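Local coordinates for isochorismatase family protein family (PDB 3TXY) that probably acts as a hydrolase of the isochorismatase family, though its substrate has not been established, at residues I19-G24 / G36-K41; I134-G139 / T170-Q175; K53-F58 / R122-T127. One frame throughout, in Å; residues are numbered along the deposited sequence. Where two conformers were deposited one is given.

Interaction 1: residues I19-G24 / G36-K41; sequences IDLQNG and GDVVAK
Leu21 sits at the centre of an inverse gamma turn just past the carboxyl end of strand 14-19, and from there its side chain packs on Val38 and Val39 of helix 35-51. The turn is closed by a weak backbone bond from Gln22 N to Asp20 O of 2.8 Å. Leu21 carries its CG opposite the carbonyl carbon (chi1 -59°), and its CD2 branch comes within 3.6 Å of Val38 CG1. The two side chains meet at about a right angle, methyl against methyl. Val39 stands farther off, its CG2 4.3 Å from Leu21 CB, beside the root of the leucine rather than its end. The closest backbones are those of Leu21 and Val39, with CA atoms 6.5 Å apart. All three residues are buried, and the contacts across the seam are between apolar side chains; Leu21 also touches Leu95. The residues flanking Leu21 turn to other work: Gln22 OE1 takes the backbone N-H of Thr61, and Asp20 forms a salt bridge with Lys106, consistent with the Asp-Lys pair of the family. The arrangement is that of the carboxyl edge of a parallel alpha/beta sheet, where such folds place their active sites.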
ATOM      1  N   ILE A  19      -2.214  -1.894  14.944  1.00  9.38           N
ATOM      2  CA  ILE A  19      -3.345  -1.816  14.006  1.00  9.28           C
ATOM      3  C   ILE A  19      -4.472  -2.787  14.336  1.00  9.51           C
ATOM      4  O   ILE A  19      -4.261  -3.994  14.352  1.00  9.49           O
ATOM      5  CB  ILE A  19      -2.894  -2.107  12.557  1.00  9.15           C
ATOM      6  CG1 ILE A  19      -1.727  -1.208  12.111  1.00  8.91           C
ATOM      7  CG2 ILE A  19      -4.075  -1.947  11.614  1.00  8.96           C
ATOM      8  CD1 ILE A  19      -1.997   0.282  12.243  1.00  9.08           C
ATOM      9  N   ASP A  20      -5.668  -2.232  14.573  1.00  9.87           N
ATOM     10  CA  ASP A  20      -6.959  -2.949  14.575  1.00 10.20           C
ATOM     11  C   ASP A  20      -7.054  -4.047  15.646  1.00 10.56           C
ATOM     12  O   ASP A  20      -7.699  -5.072  15.435  1.00 11.00           O
ATOM     13  CB  ASP A  20      -7.293  -3.533  13.195  1.00 10.20           C
ATOM     14  CG  ASP A  20      -7.723  -2.478  12.201  1.00 10.14           C
ATOM     15  OD1 ASP A  20      -8.146  -1.381  12.624  1.00 10.53           O
ATOM     16  OD2 ASP A  20      -7.634  -2.743  10.992  1.00 10.40           O
ATOM     17  N   LEU A  21      -6.463  -3.799  16.807  1.00 10.56           N
ATOM     18  CA  LEU A  21      -6.563  -4.755  17.915  1.00 11.05           C
ATOM     19  C   LEU A  21      -7.859  -4.489  18.691  1.00 11.28           C
ATOM     20  O   LEU A  21      -7.871  -4.106  19.880  1.00 11.58           O
ATOM     21  CB  LEU A  21      -5.300  -4.738  18.759  1.00 11.17           C
ATOM     22  CG  LEU A  21      -4.012  -5.072  17.989  1.00 10.87           C
ATOM     23  CD1 LEU A  21      -2.811  -5.029  18.942  1.00 11.21           C
ATOM     24  CD2 LEU A  21      -4.088  -6.433  17.310  1.00 10.72           C
ATOM     25  N   GLN A  22      -8.946  -4.717  17.958  1.00 11.40           N
ATOM     26  CA  GLN A  22     -10.303  -4.462  18.389  1.00 11.89           C
ATOM     27  C   GLN A  22     -11.099  -5.764  18.447  1.00 12.61           C
ATOM     28  O   GLN A  22     -10.779  -6.742  17.750  1.00 12.59           O
ATOM     29  CB  GLN A  22     -10.970  -3.447  17.456  1.00 11.57           C
ATOM     30  CG  GLN A  22     -11.211  -3.926  16.031  1.00 11.25           C
ATOM     31  CD  GLN A  22     -11.484  -2.774  15.090  1.00 10.89           C
ATOM     32  OE1 GLN A  22     -10.624  -1.950  14.871  1.00 10.43           O
ATOM     33  NE2 GLN A  22     -12.686  -2.704  14.566  1.00 10.88           N
ATOM     34  N   ASN A  23     -12.142  -5.777  19.275  1.00 13.80           N
ATOM     35  CA  ASN A  23     -12.887  -6.999  19.547  1.00 14.62           C
ATOM     36  C   ASN A  23     -13.288  -7.775  18.286  1.00 15.14           C
ATOM     37  O   ASN A  23     -13.174  -9.004  18.231  1.00 16.15           O
ATOM     38  CB  ASN A  23     -14.150  -6.675  20.347  1.00 15.11           C
ATOM     39  CG  ASN A  23     -13.848  -6.126  21.729  1.00 15.53           C
ATOM     40  OD1 ASN A  23     -12.915  -6.580  22.400  1.00 15.61           O
ATOM     41  ND2 ASN A  23     -14.662  -5.164  22.178  1.00 16.04           N
ATOM     42  N   GLY A  24     -13.760  -7.063  17.268  1.00 15.07           N
ATOM     43  CA  GLY A  24     -14.269  -7.713  16.070  1.00 15.17           C
ATOM     44  C   GLY A  24     -13.212  -8.328  15.157  1.00 14.75           C
ATOM     45  O   GLY A  24     -13.535  -9.079  14.251  1.00 15.36           O
ATOM     46  N   GLY A  36      -5.160 -13.072  20.261  1.00 15.19           N
ATOM     47  CA  GLY A  36      -4.784 -12.931  21.675  1.00 15.65           C
ATOM     48  C   GLY A  36      -3.290 -12.763  21.885  1.00 16.06           C
ATOM     49  O   GLY A  36      -2.854 -11.923  22.673  1.00 16.20           O
ATOM     50  N   ASP A  37      -2.491 -13.542  21.164  1.00 16.13           N
ATOM     51  CA  ASP A  37      -1.034 -13.413  21.247  1.00 16.38           C
ATOM     52  C   ASP A  37      -0.556 -12.089  20.678  1.00 15.07           C
ATOM     53  O   ASP A  37       0.394 -11.496  21.199  1.00 14.97           O
ATOM     54  CB  ASP A  37      -0.325 -14.536  20.490  1.00 17.39           C
ATOM     55  CG  ASP A  37      -0.504 -15.902  21.135  1.00 18.91           C
ATOM     56  OD1 ASP A  37      -0.921 -15.996  22.312  1.00 20.28           O
ATOM     57  OD2 ASP A  37      -0.217 -16.896  20.430  1.00 20.46           O
ATOM     58  N   VAL A  38      -1.191 -11.627  19.602  1.00 13.97           N
ATOM     59  CA  VAL A  38      -0.813 -10.341  19.019  1.00 13.27           C
ATOM     60  C   VAL A  38      -1.116  -9.228  20.013  1.00 13.15           C
ATOM     61  O   VAL A  38      -0.310  -8.329  20.211  1.00 13.14           O
ATOM     62  CB  VAL A  38      -1.542 -10.069  17.689  1.00 12.82           C
ATOM     63  CG1 VAL A  38      -1.258  -8.661  17.211  1.00 12.44           C
ATOM     64  CG2 VAL A  38      -1.150 -11.109  16.651  1.00 12.62           C
ATOM     65  N   VAL A  39      -2.282  -9.308  20.645  1.00 13.14           N
ATOM     66  CA  VAL A  39      -2.664  -8.366  21.698  1.00 13.34           C
ATOM     67  C   VAL A  39      -1.654  -8.402  22.846  1.00 13.58           C
ATOM     68  O   VAL A  39      -1.165  -7.363  23.277  1.00 13.14           O
ATOM     69  CB  VAL A  39      -4.099  -8.635  22.216  1.00 13.60           C
ATOM     70  CG1 VAL A  39      -4.394  -7.797  23.471  1.00 13.87           C
ATOM     71  CG2 VAL A  39      -5.120  -8.334  21.123  1.00 13.45           C
ATOM     72  N   ALA A  40      -1.306  -9.598  23.312  1.00 14.28           N
ATOM     73  CA  ALA A  40      -0.392  -9.731  24.466  1.00 14.95           C
ATOM     74  C   ALA A  40       0.977  -9.149  24.157  1.00 15.20           C
ATOM     75  O   ALA A  40       1.553  -8.412  24.953  1.00 15.26           O
ATOM     76  CB  ALA A  40      -0.245 -11.189  24.862  1.00 15.66           C
ATOM     77  N   LYS A  41       1.495  -9.491  22.980  1.00 15.35           N
ATOM     78  CA  LYS A  41       2.822  -9.032  22.570  1.00 15.78           C
ATOM     79  C   LYS A  41       2.857  -7.525  22.459  1.00 14.97           C
ATOM     80  O   LYS A  41       3.839  -6.868  22.831  1.00 14.78           O
ATOM     81  CB  LYS A  41       3.129  -9.604  21.207  1.00 16.97           C
ATOM     82  CG  LYS A  41       4.582  -9.782  20.941  1.00 18.37           C
ATOM     83  CD  LYS A  41       5.019 -11.115  21.496  1.00 20.23           C
ATOM     84  CE  LYS A  41       5.942 -10.937  22.658  1.00 21.24           C
ATOM     85  NZ  LYS A  41       6.390 -12.305  23.047  1.00 22.93           N
TER

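Interaction 2: residues I134-G139 / T170-Q175; sequences IATNIG and TFALTQ
Ala172 packs its CB against two consecutive side chains, Thr136 and Asn137, in the first turn of helix 136-149. The Ile134-Ala135 peptide just before this helix is cis, with Ala135 at the N-cap, a known feature of isochorismatase-like folds. The tight part of the contact is at the alanine: Thr136 CG2 lies 3.8 Å from Ala172 CB, and Asn137 ND2 lies 3.7 Å from Ala172 CB. Thr136 sends CG2 toward helix 166-180 because this methyl stands opposite its own backbone N, while OG1, on the other branch, bonds Gln169 OE1. The CA atoms of Asn137 and Ala172 are 6.3 Å apart. Asn137 spends its amide elsewhere, OD1 on Thr163 OG1 and ND2 on Ala168 O, which together fix how the group is turned.

Farther along, Leu173 CD2 stays 4.6 Å from Thr136 CG2. Phe171 CB stays 5.0 Å from Asn137 ND2, and its ring stacks on Phe171 of the second subunit, where Asn137 O also bonds Arg145 of that subunit. The solvent side is at Thr170 and Thr174, where Thr174 OG1 reaches Thr170 O at 2.6 Å from above the carbonyl plane, across from Thr174 N on the other face. The chemistry implies a division: one methyl meets another methyl and an amide by van der Waals contact, while the polar ends are satisfied by Thr163, Ala168 and Gln169.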
ATOM      1  N   ILE A 134      -3.176  -6.532  12.999  1.00 10.58           N
ATOM      2  CA  ILE A 134      -3.904  -7.483  12.173  1.00 10.90           C
ATOM      3  C   ILE A 134      -4.598  -6.693  11.044  1.00 10.78           C
ATOM      4  O   ILE A 134      -5.122  -5.613  11.332  1.00 10.77           O
ATOM      5  CB  ILE A 134      -5.009  -8.198  13.017  1.00 11.44           C
ATOM      6  CG1 ILE A 134      -4.428  -8.822  14.299  1.00 11.68           C
ATOM      7  CG2 ILE A 134      -5.760  -9.207  12.162  1.00 12.03           C
ATOM      8  CD1 ILE A 134      -5.493  -9.054  15.362  1.00 12.04           C
ATOM      9  N   ALA A 135      -4.630  -7.153   9.777  1.00 10.85           N
ATOM     10  CA  ALA A 135      -3.886  -8.296   9.244  1.00 11.03           C
ATOM     11  C   ALA A 135      -2.569  -7.820   8.625  1.00 10.83           C
ATOM     12  O   ALA A 135      -2.466  -6.719   8.111  1.00 10.62           O
ATOM     13  CB  ALA A 135      -4.710  -9.029   8.192  1.00 11.44           C
ATOM     14  N   THR A 136      -1.566  -8.679   8.673  1.00 10.98           N
ATOM     15  CA  THR A 136      -0.233  -8.380   8.152  1.00 11.06           C
ATOM     16  C   THR A 136      -0.286  -7.774   6.761  1.00 11.37           C
ATOM     17  O   THR A 136       0.312  -6.726   6.520  1.00 11.25           O
ATOM     18  CB  THR A 136       0.630  -9.652   8.110  1.00 11.38           C
ATOM     19  OG1 THR A 136       0.549 -10.304   9.392  1.00 11.24           O
ATOM     20  CG2 THR A 136       2.084  -9.304   7.806  1.00 11.44           C
ATOM     21  N   ASN A 137      -1.015  -8.418   5.859  1.00  8.76           N
ATOM     22  CA  ASN A 137      -1.073  -7.976   4.468  1.00  9.00           C
ATOM     23  C   ASN A 137      -2.061  -6.868   4.159  1.00  9.31           C
ATOM     24  O   ASN A 137      -2.098  -6.390   3.035  1.00  9.57           O
ATOM     25  CB  ASN A 137      -1.395  -9.141   3.525  1.00  9.31           C
ATOM     26  CG  ASN A 137      -0.643 -10.388   3.861  1.00  9.53           C
ATOM     27  OD1 ASN A 137      -0.933 -11.030   4.885  1.00  9.78           O
ATOM     28  ND2 ASN A 137       0.310 -10.766   3.007  1.00  9.55           N
ATOM     29  N   ILE A 138      -2.919  -6.498   5.104  1.00  9.63           N
ATOM     30  CA  ILE A 138      -3.988  -5.565   4.796  1.00 10.11           C
ATOM     31  C   ILE A 138      -3.714  -4.244   5.530  1.00  9.90           C
ATOM     32  O   ILE A 138      -2.964  -3.418   5.023  1.00  9.81           O
ATOM     33  CB  ILE A 138      -5.367  -6.193   5.108  1.00 10.74           C
ATOM     34  CG1 ILE A 138      -5.556  -7.493   4.317  1.00 11.05           C
ATOM     35  CG2 ILE A 138      -6.499  -5.197   4.873  1.00 11.19           C
ATOM     36  CD1 ILE A 138      -5.526  -7.369   2.790  1.00 11.25           C
ATOM     37  N   GLY A 139      -4.257  -4.067   6.735  1.00 10.00           N
ATOM     38  CA  GLY A 139      -4.068  -2.826   7.478  1.00  9.83           C
ATOM     39  C   GLY A 139      -2.624  -2.563   7.862  1.00  9.35           C
ATOM     40  O   GLY A 139      -2.153  -1.419   7.795  1.00  9.19           O
ATOM     41  N   THR A 170       4.435 -15.134   5.286  1.00 12.99           N
ATOM     42  CA  THR A 170       5.770 -15.254   4.736  1.00 13.32           C
ATOM     43  C   THR A 170       6.001 -14.327   3.561  1.00 13.29           C
ATOM     44  O   THR A 170       7.055 -13.707   3.476  1.00 13.36           O
ATOM     45  CB  THR A 170       6.096 -16.716   4.365  1.00 13.92           C
ATOM     46  OG1 THR A 170       6.132 -17.471   5.583  1.00 14.06           O
ATOM     47  CG2 THR A 170       7.471 -16.805   3.658  1.00 14.33           C
ATOM     48  N   PHE A 171       5.021 -14.224   2.670  1.00 13.29           N
ATOM     49  CA  PHE A 171       5.143 -13.320   1.535  1.00 13.41           C
ATOM     50  C   PHE A 171       5.393 -11.879   1.988  1.00 13.02           C
ATOM     51  O   PHE A 171       6.310 -11.241   1.522  1.00 13.09           O
ATOM     52  CB  PHE A 171       3.911 -13.365   0.639  1.00 13.59           C
ATOM     53  CG  PHE A 171       4.098 -12.597  -0.616  1.00 13.98           C
ATOM     54  CD1 PHE A 171       3.741 -11.258  -0.691  1.00 13.79           C
ATOM     55  CD2 PHE A 171       4.715 -13.193  -1.707  1.00 14.61           C
ATOM     56  CE1 PHE A 171       3.964 -10.547  -1.857  1.00 14.12           C
ATOM     57  CE2 PHE A 171       4.932 -12.482  -2.877  1.00 15.14           C
ATOM     58  CZ  PHE A 171       4.559 -11.156  -2.943  1.00 14.61           C
ATOM     59  N   ALA A 172       4.567 -11.368   2.901  1.00 12.58           N
ATOM     60  CA  ALA A 172       4.746  -9.999   3.391  1.00 12.21           C
ATOM     61  C   ALA A 172       6.104  -9.844   4.086  1.00 12.34           C
ATOM     62  O   ALA A 172       6.839  -8.908   3.824  1.00 12.27           O
ATOM     63  CB  ALA A 172       3.613  -9.620   4.355  1.00 11.52           C
ATOM     64  N   LEU A 173       6.450 -10.774   4.978  1.00 12.77           N
ATOM     65  CA  LEU A 173       7.657 -10.616   5.789  1.00 13.05           C
ATOM     66  C   LEU A 173       8.951 -10.782   5.013  1.00 13.50           C
ATOM     67  O   LEU A 173       9.975 -10.220   5.398  1.00 13.27           O
ATOM     68  CB  LEU A 173       7.656 -11.586   6.984  1.00 13.59           C
ATOM     69  CG  LEU A 173       6.616 -11.383   8.087  1.00 13.68           C
ATOM     70  CD1 LEU A 173       6.892 -12.355   9.232  1.00 14.48           C
ATOM     71  CD2 LEU A 173       6.576  -9.954   8.599  1.00 13.87           C
ATOM     72  N   THR A 174       8.915 -11.559   3.933  1.00 14.00           N
ATOM     73  CA  THR A 174      10.120 -11.846   3.164  1.00 14.67           C
ATOM     74  C   THR A 174      10.184 -11.113   1.812  1.00 14.78           C
ATOM     75  O   THR A 174      11.295 -10.769   1.356  1.00 15.18           O
ATOM     76  CB  THR A 174      10.299 -13.362   2.948  1.00 15.23           C
ATOM     77  OG1 THR A 174       9.272 -13.861   2.066  1.00 15.39           O
ATOM     78  CG2 THR A 174      10.246 -14.095   4.286  1.00 15.28           C
ATOM     79  N   GLN A 175       9.031 -10.845   1.195  1.00 14.61           N
ATOM     80  CA  GLN A 175       9.018 -10.282  -0.167  1.00 15.00           C
ATOM     81  C   GLN A 175       8.723  -8.771  -0.218  1.00 13.87           C
ATOM     82  O   GLN A 175       9.115  -8.119  -1.178  1.00 13.82           O
ATOM     83  CB  GLN A 175       8.022 -11.019  -1.076  1.00 16.20           C
ATOM     84  CG  GLN A 175       8.248 -12.515  -1.208  1.00 17.45           C
ATOM     85  CD  GLN A 175       9.560 -12.874  -1.864  1.00 18.97           C
ATOM     86  OE1 GLN A 175       9.908 -12.354  -2.934  1.00 20.43           O
ATOM     87  NE2 GLN A 175      10.296 -13.789  -1.240  1.00 20.21           N
TER

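Interaction 3: residues K53-F58 / R122-T127; sequences KLPVIF and RRRGIT
Ile126 reaches Pro55 through its longer branch: CG1 stands opposite the carbonyl carbon (chi1 -61°), and a second turn about CB-CG1 (chi2 -58°) carries CD1 onto the proline ring. Both residues sit in connections of a parallel alpha/beta fold. Ile126 follows a Schellman motif that ends helix 117-123, and Pro55 leads from helix 35-51 into strand 56-61. In the Schellman motif Gly125 takes a positive phi of 71°, and the 3.0 Å bond from Gly125 N to Arg122 O helps close the last turn before the chain heads for strand 128-134. The same kind of ending recurs just before Pro55, where Lys53 has positive phi and Leu54 N returns to Phe49 O.

The closest approach is an end-on meeting of two apolar groups. Ile126 CD1 lies 3.6 Å from Pro55 CG and 3.9 Å from Pro55 CD, with Ile126 CG1 4.0 Å from Pro55 CG, so the isoleucine addresses the outer corner of the ring rather than its CB. Both side chains also touch Ala15 of strand 14-19, which places them together on one face of the sheet, whereas Val56 and Phe58 turn to helix 35-51 on the other. Of the three touching residues Ile126 is buried and Pro55 partly exposed, so burial falls off toward the third, Arg124, which is exposed.

Arg124 is stretched out along CB, CG and CD, and it lends its aliphatic stem to the contact while its NE bonds Gln120 OE1. A crystal neighbour touches this arginine too, so the pose of its outer end may partly reflect the lattice. The part that meets the proline is its methylene: Arg124 CD lies 4.2 Å from Pro55 CB.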
ATOM      1  N   LYS A  53       8.841   6.992  27.977  1.00 20.51           N
ATOM      2  CA  LYS A  53       8.073   8.165  27.566  1.00 20.80           C
ATOM      3  C   LYS A  53       7.999   8.286  26.043  1.00 19.26           C
ATOM      4  O   LYS A  53       8.039   9.395  25.490  1.00 19.24           O
ATOM      5  CB  LYS A  53       8.624   9.442  28.234  1.00 22.50           C
ATOM      6  CG  LYS A  53       8.601   9.357  29.765  1.00 24.54           C
ATOM      7  CD  LYS A  53       9.117  10.617  30.448  1.00 26.53           C
ATOM      8  CE  LYS A  53      10.636  10.742  30.344  1.00 28.17           C
ATOM      9  NZ  LYS A  53      11.124  12.028  30.937  1.00 30.32           N
ATOM     10  N   LEU A  54       7.859   7.135  25.381  1.00 18.15           N
ATOM     11  CA  LEU A  54       7.712   7.081  23.932  1.00 16.83           C
ATOM     12  C   LEU A  54       6.250   6.841  23.617  1.00 15.93           C
ATOM     13  O   LEU A  54       5.606   6.073  24.319  1.00 16.01           O
ATOM     14  CB  LEU A  54       8.558   5.964  23.324  1.00 16.77           C
ATOM     15  CG  LEU A  54      10.056   6.068  23.609  1.00 17.39           C
ATOM     16  CD1 LEU A  54      10.729   4.732  23.308  1.00 17.19           C
ATOM     17  CD2 LEU A  54      10.671   7.211  22.791  1.00 17.69           C
ATOM     18  N   PRO A  55       5.728   7.491  22.562  1.00 14.65           N
ATOM     19  CA  PRO A  55       4.294   7.395  22.293  1.00 14.15           C
ATOM     20  C   PRO A  55       3.837   6.015  21.856  1.00 13.66           C
ATOM     21  O   PRO A  55       4.542   5.324  21.102  1.00 12.96           O
ATOM     22  CB  PRO A  55       4.050   8.405  21.157  1.00 14.17           C
ATOM     23  CG  PRO A  55       5.375   8.838  20.672  1.00 14.33           C
ATOM     24  CD  PRO A  55       6.420   8.417  21.645  1.00 14.68           C
ATOM     25  N   VAL A  56       2.641   5.647  22.322  1.00 13.21           N
ATOM     26  CA  VAL A  56       1.954   4.429  21.909  1.00 13.06           C
ATOM     27  C   VAL A  56       0.647   4.822  21.217  1.00 12.69           C
ATOM     28  O   VAL A  56      -0.169   5.549  21.779  1.00 12.56           O
ATOM     29  CB  VAL A  56       1.669   3.502  23.100  1.00 13.51           C
ATOM     30  CG1 VAL A  56       0.915   2.255  22.615  1.00 13.36           C
ATOM     31  CG2 VAL A  56       2.988   3.145  23.783  1.00 13.82           C
ATOM     32  N   ILE A  57       0.485   4.345  19.987  1.00 12.19           N
ATOM     33  CA  ILE A  57      -0.593   4.781  19.138  1.00 11.99           C
ATOM     34  C   ILE A  57      -1.406   3.577  18.762  1.00 11.67           C
ATOM     35  O   ILE A  57      -0.904   2.661  18.103  1.00 11.20           O
ATOM     36  CB  ILE A  57      -0.093   5.474  17.861  1.00 11.95           C
ATOM     37  CG1 ILE A  57       0.816   6.654  18.223  1.00 12.57           C
ATOM     38  CG2 ILE A  57      -1.292   5.927  17.044  1.00 11.80           C
ATOM     39  CD1 ILE A  57       1.462   7.300  17.019  1.00 12.37           C
ATOM     40  N   PHE A  58      -2.643   3.559  19.247  1.00 11.70           N
ATOM     41  CA  PHE A  58      -3.548   2.470  18.980  1.00 11.46           C
ATOM     42  C   PHE A  58      -4.570   2.865  17.944  1.00 11.26           C
ATOM     43  O   PHE A  58      -5.331   3.832  18.131  1.00 11.08           O
ATOM     44  CB  PHE A  58      -4.274   2.041  20.244  1.00 11.83           C
ATOM     45  CG  PHE A  58      -3.379   1.440  21.292  1.00 12.16           C
ATOM     46  CD1 PHE A  58      -2.818   0.185  21.106  1.00 12.37           C
ATOM     47  CD2 PHE A  58      -3.115   2.113  22.471  1.00 12.71           C
ATOM     48  CE1 PHE A  58      -2.008  -0.386  22.083  1.00 12.56           C
ATOM     49  CE2 PHE A  58      -2.319   1.548  23.442  1.00 13.08           C
ATOM     50  CZ  PHE A  58      -1.749   0.297  23.242  1.00 12.88           C
ATOM     51  N   ARG A 122       4.311  13.533  13.442  1.00 12.01           N
ATOM     52  CA  ARG A 122       5.104  14.739  13.150  0.50 12.52           C
ATOM     53  C   ARG A 122       5.235  15.626  14.381  1.00 12.69           C
ATOM     54  O   ARG A 122       6.341  16.049  14.752  1.00 12.98           O
ATOM     55  CB  ARG A 122       4.462  15.565  12.029  0.50 12.96           C
ATOM     56  CG  ARG A 122       4.330  14.869  10.686  0.50 13.17           C
ATOM     57  CD  ARG A 122       5.279  15.477   9.655  0.50 13.93           C
ATOM     58  NE  ARG A 122       4.730  16.509   8.766  0.50 14.40           N
ATOM     59  CZ  ARG A 122       4.353  16.261   7.507  0.50 14.70           C
ATOM     60  NH1 ARG A 122       4.373  15.021   7.047  0.50 14.81           N
ATOM     61  NH2 ARG A 122       3.915  17.227   6.713  0.50 15.08           N
ATOM     62  N   ARG A 123       4.102  15.906  15.006  1.00 12.40           N
ATOM     63  CA  ARG A 123       4.085  16.831  16.120  1.00 12.75           C
ATOM     64  C   ARG A 123       4.760  16.310  17.372  1.00 13.09           C
ATOM     65  O   ARG A 123       5.113  17.093  18.269  1.00 14.20           O
ATOM     66  CB  ARG A 123       2.665  17.295  16.362  1.00 12.46           C
ATOM     67  CG  ARG A 123       2.199  18.105  15.172  1.00 12.24           C
ATOM     68  CD  ARG A 123       0.826  18.680  15.372  1.00 12.20           C
ATOM     69  NE  ARG A 123       0.250  19.161  14.116  1.00 12.05           N
ATOM     70  CZ  ARG A 123      -0.971  19.675  14.016  1.00 12.17           C
ATOM     71  NH1 ARG A 123      -1.714  19.825  15.116  1.00 12.36           N
ATOM     72  NH2 ARG A 123      -1.430  20.090  12.832  1.00 12.17           N
ATOM     73  N   ARG A 124       4.961  15.003  17.427  1.00 12.91           N
ATOM     74  CA  ARG A 124       5.633  14.346  18.538  1.00 13.39           C
ATOM     75  C   ARG A 124       7.109  14.084  18.205  1.00 13.43           C
ATOM     76  O   ARG A 124       7.817  13.435  18.966  1.00 14.00           O
ATOM     77  CB  ARG A 124       4.873  13.064  18.865  1.00 13.18           C
ATOM     78  CG  ARG A 124       3.511  13.347  19.455  1.00 13.46           C
ATOM     79  CD  ARG A 124       2.665  12.091  19.625  1.00 13.42           C
ATOM     80  NE  ARG A 124       1.295  12.420  19.980  1.00 13.81           N
ATOM     81  CZ  ARG A 124       0.847  12.607  21.222  1.00 14.40           C
ATOM     82  NH1 ARG A 124       1.649  12.493  22.266  1.00 15.09           N
ATOM     83  NH2 ARG A 124      -0.428  12.905  21.428  1.00 14.91           N
ATOM     84  N   GLY A 125       7.544  14.572  17.043  1.00 13.28           N
ATOM     85  CA  GLY A 125       8.928  14.474  16.601  1.00 13.60           C
ATOM     86  C   GLY A 125       9.370  13.074  16.223  1.00 13.41           C
ATOM     87  O   GLY A 125      10.536  12.764  16.321  1.00 13.83           O
ATOM     88  N   ILE A 126       8.433  12.226  15.788  1.00 12.82           N
ATOM     89  CA  ILE A 126       8.726  10.804  15.567  1.00 12.57           C
ATOM     90  C   ILE A 126       9.277  10.530  14.165  1.00 12.57           C
ATOM     91  O   ILE A 126       8.714  10.985  13.162  1.00 12.60           O
ATOM     92  CB  ILE A 126       7.463   9.950  15.777  1.00 11.99           C
ATOM     93  CG1 ILE A 126       6.946  10.106  17.218  1.00 12.16           C
ATOM     94  CG2 ILE A 126       7.731   8.492  15.422  1.00 11.83           C
ATOM     95  CD1 ILE A 126       7.935   9.729  18.313  1.00 12.60           C
ATOM     96  N   THR A 127      10.373   9.777  14.100  1.00 12.82           N
ATOM     97  CA  THR A 127      11.009   9.437  12.831  1.00 12.96           C
ATOM     98  C   THR A 127      10.867   7.952  12.478  1.00 12.95           C
ATOM     99  O   THR A 127      10.976   7.589  11.310  1.00 13.42           O
ATOM    100  CB  THR A 127      12.512   9.766  12.880  1.00 13.64           C
ATOM    101  OG1 THR A 127      13.116   8.995  13.925  1.00 13.83           O
ATOM    102  CG2 THR A 127      12.723  11.257  13.142  1.00 13.82           C
TER

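How the interactions relate
All three contacts sit around one parallel sheet in a single isochorismatase domain. Along the chain interaction 1 closes first, interaction 3 follows and interaction 2 comes last, so they are in series and do not interleave. Interactions 1 and 2 have centres 16 Å apart and touch: Ile19 O is 3.1 Å from Ile134 N, a probable hydrogen bond. Interaction 3 lies about 20 Å from interaction 1 and 23 Å from interaction 2, centre to centre. Helix 35-51, used in interaction 1, leads directly to strand 56-61 of interaction 3. Interactions 1 and 2 meet where Ile134 lies against Asp20 and Leu21, at the carboxyl ends of neighbouring strands, and the third packs connections across the chain's centre from interaction 2.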